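Cytochrome P450 (CYP102L1) (Mycobacterium phage Adler, PDB 6N6Q) binds haem as a phage-encoded cytochrome P450 and, as in other members of this family, probably catalyses the monooxygenation of organic substrates. Local coordinates at residues A[127-132]-A[429-434]; A[162-167]-A[422-427]; A[167-172]-A[273-278]. One frame throughout, in Å; residues are numbered along the deposited sequence.

In the fold
All three contacts are buried and apolar, and they join helices of the conserved P450 core, in which helices 119-145, 152-169 and 422-439 (D, E and L in family nomenclature) pack as a bundle with the long helix 265-296. Contacts 1 and 2 both use helix 422-439. Contacts 2 and 3 share Ala-167 near the end of helix 152-169, though it touches the partner in contact 2 only. Contact 1 lies farther from the chain centre, about 16 Å, and rests on aliphatic carbon alone, one partner being a backbone CA. Contacts 2 and 3, about 11 and 13 Å from that centre, turn on phenylalanine rings, of which Phe-424 and Phe-275 also touch the haem. Ile-164 of contact 2 packs on Phe-275.

Contact 1: residues A[127-132]-A[429-434]; sequences QRIAAT and MVIALA
Arg-128 O, the carbonyl just before the Ile-129 that meets Ile-431 across the contact, accepts two bonds from Thr-132. The backbone N of Thr-132 makes the routine helical bond, and Thr-132 OG1 adds a second at 2.8 Å to Arg-128 O. The two donors arrive from opposite faces of the carbonyl plane. The hydroxyl lies 25° off that plane, with a C=O...donor angle of 153°. Thr-132 thus satisfies its hydroxyl within its own helix, while its side chain packs against Leu-159, Glu-162 and Arg-166 of helix 152-169.

Across the gap the touching atoms are all carbon. Ile-431 points at the other helix and uses both branches. Its CD1, at the end of an extended chain (chi2 -173°), comes 4.3 Å from Ile-129 CG2. Its CG2 reaches the backbone instead, 4.5 Å from Ala-130 CA. The small side chain of Ala-130 suits this approach, and Ala-130 CA and Ile-431 CA are 6.9 Å apart. Phe-320 also packs on Ile-431.

Helices 119-145 and 422-439 therefore meet here through a small, loose apolar contact with no directional bond, and nothing polar between the segments fixes their relative position at this point.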
# COMPACT_ATOMS: atom_id res chain seq x y z
N GLN A 127 -5.83 17.84 -9.14
CA GLN A 127 -7.22 18.19 -9.40
C GLN A 127 -8.10 16.95 -9.46
O GLN A 127 -9.17 16.90 -8.84
CB GLN A 127 -7.32 18.98 -10.71
CG GLN A 127 -7.61 20.47 -10.52
CD GLN A 127 -6.64 21.14 -9.56
OE1 GLN A 127 -5.43 21.16 -9.80
NE2 GLN A 127 -7.17 21.70 -8.48
N ARG A 128 -7.65 15.92 -10.18
CA ARG A 128 -8.45 14.70 -10.31
C ARG A 128 -8.54 13.94 -8.99
O ARG A 128 -9.58 13.37 -8.67
CB ARG A 128 -7.85 13.81 -11.40
CG ARG A 128 -8.87 13.14 -12.31
CD ARG A 128 -8.39 13.22 -13.75
NE ARG A 128 -6.94 13.12 -13.83
CZ ARG A 128 -6.21 13.63 -14.82
NH1 ARG A 128 -6.79 14.27 -15.82
NH2 ARG A 128 -4.89 13.50 -14.80
N ILE A 129 -7.45 13.93 -8.22
CA ILE A 129 -7.48 13.30 -6.90
C ILE A 129 -8.49 14.00 -6.01
O ILE A 129 -9.36 13.35 -5.41
CB ILE A 129 -6.07 13.32 -6.27
CG1 ILE A 129 -5.09 12.49 -7.10
CG2 ILE A 129 -6.13 12.80 -4.84
CD1 ILE A 129 -3.67 12.51 -6.56
N ALA A 130 -8.40 15.33 -5.92
CA ALA A 130 -9.30 16.08 -5.05
C ALA A 130 -10.75 15.96 -5.50
O ALA A 130 -11.66 15.90 -4.66
CB ALA A 130 -8.87 17.55 -5.00
N ALA A 131 -10.98 15.92 -6.81
CA ALA A 131 -12.34 15.74 -7.31
C ALA A 131 -12.90 14.38 -6.92
O ALA A 131 -14.11 14.25 -6.66
CB ALA A 131 -12.37 15.91 -8.83
N THR A 132 -12.05 13.35 -6.86
CA THR A 132 -12.52 12.02 -6.49
C THR A 132 -12.85 11.95 -5.00
O THR A 132 -13.80 11.27 -4.60
CB THR A 132 -11.47 10.98 -6.87
OG1 THR A 132 -11.16 11.11 -8.26
CG2 THR A 132 -11.99 9.57 -6.61
N MET A 429 -3.33 10.37 0.76
CA MET A 429 -3.73 10.06 2.12
C MET A 429 -4.03 11.32 2.92
O MET A 429 -4.92 11.31 3.79
CB MET A 429 -2.64 9.24 2.82
CG MET A 429 -2.54 7.80 2.33
SD MET A 429 -1.39 6.80 3.29
CE MET A 429 0.16 7.64 2.97
N VAL A 430 -3.32 12.42 2.65
CA VAL A 430 -3.56 13.66 3.38
C VAL A 430 -4.85 14.33 2.91
O VAL A 430 -5.67 14.76 3.73
CB VAL A 430 -2.35 14.60 3.26
CG1 VAL A 430 -2.64 15.93 3.94
CG2 VAL A 430 -1.11 13.96 3.86
N ILE A 431 -5.04 14.42 1.59
CA ILE A 431 -6.26 15.04 1.07
C ILE A 431 -7.49 14.29 1.54
O ILE A 431 -8.52 14.89 1.88
CB ILE A 431 -6.20 15.12 -0.47
CG1 ILE A 431 -4.93 15.82 -0.94
CG2 ILE A 431 -7.42 15.86 -1.00
CD1 ILE A 431 -4.89 16.08 -2.43
N ALA A 432 -7.41 12.96 1.57
CA ALA A 432 -8.55 12.15 2.01
C ALA A 432 -8.87 12.41 3.48
O ALA A 432 -10.03 12.59 3.85
CB ALA A 432 -8.27 10.67 1.76
N LEU A 433 -7.84 12.41 4.33
CA LEU A 433 -8.06 12.63 5.76
C LEU A 433 -8.46 14.07 6.04
O LEU A 433 -9.31 14.32 6.90
CB LEU A 433 -6.81 12.25 6.54
CG LEU A 433 -6.59 10.75 6.76
CD1 LEU A 433 -5.20 10.50 7.30
CD2 LEU A 433 -7.64 10.20 7.70
N ALA A 434 -7.85 15.03 5.35
CA ALA A 434 -8.18 16.43 5.57
C ALA A 434 -9.64 16.71 5.24
O ALA A 434 -10.32 17.43 5.98
CB ALA A 434 -7.26 17.33 4.75

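Contact 2: residues A[162-167]-A[422-427]; sequences EIISRA and RQFAQH. With HEM (protoporphyrin IX containing Fe), chain E.
One ring carries this whole contact: Phe-424 is the only residue of 422-427 to touch 162-167, and three side chains of the partner helix converge on it. The segment axes stay 11.9 Å apart at their closest and their directions differ by 120°, a gap bridged by the ring. CG of Phe-424 is anti to the backbone N (chi1 -171°), which sends the ring out from helix 422-439 toward its neighbour.

Ile-163 and Ile-164 take the ring from opposite sides of its plane, both obliquely. Ile-163 CG2 lies 3.9 Å from Phe-424 CZ, and Ile-164 CG1 lies 3.9 Å from Phe-424 CE1. The two isoleucines share nearly the same rotamer yet present different branches, because they leave the helix in different directions. Ala-167 CB sits at the ring edge, 4.4 Å from Phe-424 CZ.

In the P450 fold these are helices E and L, and helix L starts just after the loop that carries the cysteine ligand of the haem iron. The haem lies correspondingly close: methyl CMC approaches Phe-424 CD1 to 3.7 Å from the same side of the ring as Ile-164, leaving Ile-163 on the other. The next residue, Ala-425, brings CB to 3.5 Å from vinyl atom CAB. Met-122 of helix 119-145 also packs against Phe-424.

The charged pair of this segment, Glu-162 and Arg-166, does not touch the ring. Arg-166 NE donates to Glu-162 OE1 at 2.7 Å (N-H...O 153°), close to the guanidinium plane and onto the anti lone pair of the carboxylate oxygen. Glu-135 forms a second salt bridge with this arginine through NH1, and the backbone N of Phe-173 donates to the same Glu-162 oxygen.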
# COMPACT_ATOMS: atom_id res chain seq x y z
N GLU A 162 -10.46 4.40 -7.36
CA GLU A 162 -10.82 5.48 -8.28
C GLU A 162 -9.74 6.55 -8.33
O GLU A 162 -9.54 7.16 -9.39
CB GLU A 162 -12.16 6.09 -7.87
CG GLU A 162 -13.33 5.13 -8.00
CD GLU A 162 -13.44 4.53 -9.38
OE1 GLU A 162 -13.27 5.26 -10.37
OE2 GLU A 162 -13.68 3.31 -9.48
N ILE A 163 -9.04 6.79 -7.22
CA ILE A 163 -7.98 7.79 -7.22
C ILE A 163 -6.87 7.40 -8.19
O ILE A 163 -6.42 8.22 -9.00
CB ILE A 163 -7.44 8.01 -5.79
CG1 ILE A 163 -8.46 8.78 -4.95
CG2 ILE A 163 -6.11 8.74 -5.83
CD1 ILE A 163 -7.97 9.12 -3.57
N ILE A 164 -6.43 6.15 -8.13
CA ILE A 164 -5.33 5.71 -9.00
C ILE A 164 -5.79 5.63 -10.45
O ILE A 164 -5.10 6.09 -11.36
CB ILE A 164 -4.77 4.37 -8.51
CG1 ILE A 164 -4.28 4.49 -7.07
CG2 ILE A 164 -3.63 3.92 -9.41
CD1 ILE A 164 -3.81 3.19 -6.49
N SER A 165 -6.97 5.05 -10.68
CA SER A 165 -7.42 4.84 -12.05
C SER A 165 -7.74 6.16 -12.74
O SER A 165 -7.34 6.36 -13.90
CB SER A 165 -8.64 3.91 -12.06
OG SER A 165 -9.74 4.49 -11.38
N ARG A 166 -8.44 7.07 -12.06
CA ARG A 166 -8.81 8.32 -12.70
C ARG A 166 -7.62 9.27 -12.83
O ARG A 166 -7.44 9.90 -13.87
CB ARG A 166 -9.94 9.00 -11.92
CG ARG A 166 -11.21 8.17 -11.82
CD ARG A 166 -12.25 8.87 -10.97
NE ARG A 166 -13.35 7.99 -10.60
CZ ARG A 166 -14.46 8.41 -10.00
NH1 ARG A 166 -14.62 9.69 -9.71
NH2 ARG A 166 -15.42 7.54 -9.70
N ALA A 167 -6.80 9.37 -11.78
CA ALA A 167 -5.65 10.27 -11.86
C ALA A 167 -4.52 9.68 -12.70
O ALA A 167 -3.80 10.43 -13.37
CB ALA A 167 -5.14 10.61 -10.46
N ARG A 422 5.34 6.44 -3.42
CA ARG A 422 5.35 7.02 -2.08
C ARG A 422 4.79 8.43 -2.08
O ARG A 422 3.92 8.77 -1.26
CB ARG A 422 6.77 7.00 -1.51
CG ARG A 422 6.89 7.68 -0.15
CD ARG A 422 8.31 7.60 0.38
NE ARG A 422 8.43 8.17 1.72
CZ ARG A 422 9.51 8.06 2.49
NH1 ARG A 422 10.57 7.40 2.05
NH2 ARG A 422 9.53 8.61 3.69
N GLN A 423 5.27 9.28 -2.99
CA GLN A 423 4.77 10.64 -3.07
C GLN A 423 3.31 10.67 -3.50
O GLN A 423 2.56 11.57 -3.10
CB GLN A 423 5.63 11.47 -4.02
CG GLN A 423 7.10 11.55 -3.62
CD GLN A 423 7.92 10.39 -4.16
OE1 GLN A 423 7.86 10.07 -5.34
NE2 GLN A 423 8.69 9.75 -3.28
N PHE A 424 2.88 9.69 -4.30
CA PHE A 424 1.48 9.60 -4.67
C PHE A 424 0.63 9.20 -3.47
O PHE A 424 -0.43 9.79 -3.23
CB PHE A 424 1.30 8.59 -5.81
CG PHE A 424 -0.09 8.57 -6.40
CD1 PHE A 424 -1.10 7.83 -5.82
CD2 PHE A 424 -0.37 9.29 -7.56
CE1 PHE A 424 -2.37 7.81 -6.36
CE2 PHE A 424 -1.64 9.27 -8.10
CZ PHE A 424 -2.64 8.53 -7.51
N ALA A 425 1.08 8.21 -2.71
CA ALA A 425 0.32 7.74 -1.55
C ALA A 425 0.22 8.82 -0.48
O ALA A 425 -0.86 9.08 0.06
CB ALA A 425 0.95 6.47 -0.99
N GLN A 426 1.34 9.48 -0.17
CA GLN A 426 1.33 10.51 0.86
C GLN A 426 0.46 11.69 0.46
O GLN A 426 -0.15 12.33 1.32
CB GLN A 426 2.75 10.96 1.16
CG GLN A 426 3.57 9.93 1.92
CD GLN A 426 5.05 10.22 1.91
OE1 GLN A 426 5.53 11.05 1.13
NE2 GLN A 426 5.79 9.55 2.79
N HIS A 427 0.36 11.99 -0.84
CA HIS A 427 -0.50 13.08 -1.28
C HIS A 427 -1.97 12.72 -1.13
O HIS A 427 -2.76 13.50 -0.59
CB HIS A 427 -0.18 13.45 -2.73
CG HIS A 427 -0.77 14.76 -3.15
ND1 HIS A 427 -0.35 15.97 -2.63
CD2 HIS A 427 -1.75 15.06 -4.04
CE1 HIS A 427 -1.04 16.95 -3.19
NE2 HIS A 427 -1.90 16.42 -4.04
CHA HEM E . 6.73 -0.98 -3.77
CHB HEM E . 4.47 0.14 0.38
CHC HEM E . 1.33 2.93 -2.07
CHD HEM E . 3.13 1.20 -6.24
C1A HEM E . 6.42 -0.91 -2.43
C2A HEM E . 7.16 -1.52 -1.33
C3A HEM E . 6.53 -1.21 -0.19
C4A HEM E . 5.38 -0.39 -0.51
CMA HEM E . 6.97 -1.66 1.22
CAA HEM E . 8.43 -2.38 -1.45
CBA HEM E . 8.01 -3.83 -1.70
CGA HEM E . 9.20 -4.75 -1.64
O1A HEM E . 10.32 -4.28 -1.29
O2A HEM E . 9.04 -5.96 -1.95
C1B HEM E . 3.46 1.04 0.09
C2B HEM E . 2.66 1.76 1.06
C3B HEM E . 1.79 2.53 0.38
C4B HEM E . 2.02 2.32 -1.04
CMB HEM E . 2.84 1.61 2.58
CAB HEM E . 0.70 3.51 0.91
CBB HEM E . 0.42 3.72 2.20
C1C HEM E . 1.55 2.74 -3.42
C2C HEM E . 0.89 3.43 -4.51
C3C HEM E . 1.38 2.96 -5.66
C4C HEM E . 2.38 1.95 -5.36
CMC HEM E . -0.20 4.51 -4.38
CAC HEM E . 0.90 3.47 -7.05
CBC HEM E . 1.41 3.02 -8.20
C1D HEM E . 4.27 0.47 -5.95
C2D HEM E . 5.13 -0.20 -6.90
C3D HEM E . 6.12 -0.80 -6.22
C4D HEM E . 5.93 -0.54 -4.81
CMD HEM E . 4.95 -0.22 -8.43
CAD HEM E . 7.28 -1.63 -6.83
CBD HEM E . 8.40 -0.70 -7.28
CGD HEM E . 9.57 -1.51 -7.79
O1D HEM E . 10.30 -1.02 -8.68
O2D HEM E . 9.77 -2.66 -7.31
NA HEM E . 5.35 -0.23 -1.88
NB HEM E . 3.04 1.40 -1.17
NC HEM E . 2.45 1.84 -3.98
ND HEM E . 4.79 0.24 -4.68
FE HEM E . 3.81 0.71 -2.93

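Contact 3: residues A[167-172]-A[273-278]; sequences AGFDYQ and LTFLVA. With HEM (protoporphyrin IX containing Fe), chain E.
The rings of Phe-169 and Phe-275 are almost coplanar and meet edge to edge. Phe-169 CZ lies 3.9 Å from Phe-275 CD2, and each of these atoms sits near the plane of the other residue's ring. At the edge of the Phe-169 ring there is also a methyl, Leu-276 CD2, 4.3 Å from Phe-169 CE1. The Phe-275 ring has haem vinyl carbon CBC approaching obliquely, 3.3 Å from Phe-275 CD1, and it makes an edge-to-face pair with Phe-117. No atom of the opposite segment lies over a face of either ring.

The torsions account for this meeting. In Phe-275, CG lies beside the backbone N (chi1 -60°), and with chi2 -17° this turns CD2 to Phe-169 and CD1 to the vinyl. Phe-169 has an unusual chi1 of -32°, well short of a staggered value, and points its ring at the long helix 265-296. It lies in a wider pi-type turn late in helix 152-169, and Asp-170 is the first residue to leave helical angles, with a positive phi. Leu-276 leaves its helix to one side of Phe-169, and its CD2 methyl reaches the ring edge.

No hydrogen bond links the segments. On the haem side, Thr-274 CG2 is 4.0 Å from methyl CMD, and Thr-274 OG1 is occupied by Asn-270 O within the helix. Ala-278 O comes 3.6 Å from the pyrrole nitrogen NC and accepts a bond from Thr-282 OG1. With Thr-274 on that same side of the haem and Phe-275 at its rim, an alanine carbonyl bonded to a threonine hydroxyl one turn later is consistent with the oxygen-binding groove that the long central helix of P450s forms over the distal haem face.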
# COMPACT_ATOMS: atom_id res chain seq x y z
N ALA A 167 -6.80 9.37 -11.78
CA ALA A 167 -5.65 10.27 -11.86
C ALA A 167 -4.52 9.68 -12.70
O ALA A 167 -3.80 10.43 -13.37
CB ALA A 167 -5.14 10.61 -10.46
N GLY A 168 -4.36 8.36 -12.69
CA GLY A 168 -3.28 7.72 -13.42
C GLY A 168 -3.61 7.39 -14.86
O GLY A 168 -2.80 7.64 -15.75
N PHE A 169 -4.79 6.81 -15.10
CA PHE A 169 -5.17 6.38 -16.43
C PHE A 169 -6.38 7.12 -16.99
O PHE A 169 -6.78 6.84 -18.12
CB PHE A 169 -5.47 4.87 -16.44
CG PHE A 169 -4.64 4.08 -15.48
CD1 PHE A 169 -5.23 3.40 -14.43
CD2 PHE A 169 -3.26 4.03 -15.61
CE1 PHE A 169 -4.47 2.67 -13.54
CE2 PHE A 169 -2.49 3.30 -14.72
CZ PHE A 169 -3.10 2.62 -13.68
N ASP A 170 -6.98 8.04 -16.22
CA ASP A 170 -8.19 8.74 -16.63
C ASP A 170 -9.31 7.76 -16.97
O ASP A 170 -10.07 7.94 -17.92
CB ASP A 170 -7.92 9.69 -17.80
CG ASP A 170 -8.84 10.89 -17.81
OD1 ASP A 170 -10.07 10.71 -17.88
OD2 ASP A 170 -8.32 12.03 -17.73
N TYR A 171 -9.41 6.69 -16.18
CA TYR A 171 -10.44 5.68 -16.34
C TYR A 171 -11.20 5.53 -15.03
O TYR A 171 -10.61 5.57 -13.95
CB TYR A 171 -9.85 4.33 -16.75
CG TYR A 171 -10.88 3.35 -17.25
CD1 TYR A 171 -11.28 3.35 -18.58
CD2 TYR A 171 -11.47 2.43 -16.39
CE1 TYR A 171 -12.24 2.47 -19.05
CE2 TYR A 171 -12.43 1.54 -16.85
CZ TYR A 171 -12.80 1.56 -18.17
OH TYR A 171 -13.75 0.68 -18.63
N GLN A 172 -12.52 5.36 -15.14
CA GLN A 172 -13.39 5.22 -13.98
C GLN A 172 -13.98 3.82 -13.96
O GLN A 172 -14.51 3.34 -14.97
CB GLN A 172 -14.51 6.27 -14.02
CG GLN A 172 -15.56 6.10 -12.94
CD GLN A 172 -16.52 7.27 -12.86
OE1 GLN A 172 -16.12 8.42 -13.05
NE2 GLN A 172 -17.79 6.99 -12.60
N LEU A 273 -2.48 -3.21 -13.92
CA LEU A 273 -2.88 -4.13 -12.86
C LEU A 273 -2.03 -3.93 -11.61
O LEU A 273 -2.53 -4.04 -10.49
CB LEU A 273 -2.78 -5.58 -13.34
CG LEU A 273 -3.82 -6.06 -14.35
CD1 LEU A 273 -3.59 -7.53 -14.67
CD2 LEU A 273 -5.22 -5.84 -13.81
N THR A 274 -0.74 -3.65 -11.80
CA THR A 274 0.15 -3.44 -10.66
C THR A 274 -0.27 -2.22 -9.84
O THR A 274 -0.48 -2.31 -8.63
CB THR A 274 1.60 -3.29 -11.14
OG1 THR A 274 2.02 -4.50 -11.77
CG2 THR A 274 2.51 -2.97 -9.96
N PHE A 275 -0.40 -1.07 -10.50
CA PHE A 275 -0.78 0.15 -9.80
C PHE A 275 -2.15 -0.00 -9.14
O PHE A 275 -2.40 0.60 -8.09
CB PHE A 275 -0.79 1.34 -10.76
CG PHE A 275 0.55 1.61 -11.40
CD1 PHE A 275 1.71 1.08 -10.88
CD2 PHE A 275 0.63 2.40 -12.53
CE1 PHE A 275 2.94 1.33 -11.47
CE2 PHE A 275 1.85 2.66 -13.13
CZ PHE A 275 3.00 2.12 -12.60
N LEU A 276 -3.03 -0.81 -9.73
CA LEU A 276 -4.36 -1.00 -9.15
C LEU A 276 -4.29 -1.79 -7.85
O LEU A 276 -4.92 -1.41 -6.86
CB LEU A 276 -5.28 -1.70 -10.16
CG LEU A 276 -5.96 -0.80 -11.19
CD1 LEU A 276 -7.06 -1.56 -11.91
CD2 LEU A 276 -6.51 0.45 -10.52
N VAL A 277 -3.54 -2.89 -7.83
CA VAL A 277 -3.55 -3.75 -6.66
C VAL A 277 -2.48 -3.33 -5.65
O VAL A 277 -2.72 -3.39 -4.44
CB VAL A 277 -3.39 -5.23 -7.08
CG1 VAL A 277 -2.03 -5.48 -7.72
CG2 VAL A 277 -3.59 -6.14 -5.88
N ALA A 278 -1.31 -2.89 -6.11
CA ALA A 278 -0.25 -2.50 -5.19
C ALA A 278 -0.46 -1.13 -4.57
O ALA A 278 0.11 -0.84 -3.52
CB ALA A 278 1.11 -2.53 -5.90
CHA HEM E . 6.73 -0.98 -3.77
CHB HEM E . 4.47 0.14 0.38
CHC HEM E . 1.33 2.93 -2.07
CHD HEM E . 3.13 1.20 -6.24
C1A HEM E . 6.42 -0.91 -2.43
C2A HEM E . 7.16 -1.52 -1.33
C3A HEM E . 6.53 -1.21 -0.19
C4A HEM E . 5.38 -0.39 -0.51
CMA HEM E . 6.97 -1.66 1.22
CAA HEM E . 8.43 -2.38 -1.45
CBA HEM E . 8.01 -3.83 -1.70
CGA HEM E . 9.20 -4.75 -1.64
O1A HEM E . 10.32 -4.28 -1.29
O2A HEM E . 9.04 -5.96 -1.95
C1B HEM E . 3.46 1.04 0.09
C2B HEM E . 2.66 1.76 1.06
C3B HEM E . 1.79 2.53 0.38
C4B HEM E . 2.02 2.32 -1.04
CMB HEM E . 2.84 1.61 2.58
CAB HEM E . 0.70 3.51 0.91
CBB HEM E . 0.42 3.72 2.20
C1C HEM E . 1.55 2.74 -3.42
C2C HEM E . 0.89 3.43 -4.51
C3C HEM E . 1.38 2.96 -5.66
C4C HEM E . 2.38 1.95 -5.36
CMC HEM E . -0.20 4.51 -4.38
CAC HEM E . 0.90 3.47 -7.05
CBC HEM E . 1.41 3.02 -8.20
C1D HEM E . 4.27 0.47 -5.95
C2D HEM E . 5.13 -0.20 -6.90
C3D HEM E . 6.12 -0.80 -6.22
C4D HEM E . 5.93 -0.54 -4.81
CMD HEM E . 4.95 -0.22 -8.43
CAD HEM E . 7.28 -1.63 -6.83
CBD HEM E . 8.40 -0.70 -7.28
CGD HEM E . 9.57 -1.51 -7.79
O1D HEM E . 10.30 -1.02 -8.68
O2D HEM E . 9.77 -2.66 -7.31
NA HEM E . 5.35 -0.23 -1.88
NB HEM E . 3.04 1.40 -1.17
NC HEM E . 2.45 1.84 -3.98
ND HEM E . 4.79 0.24 -4.68
FE HEM E . 3.81 0.71 -2.93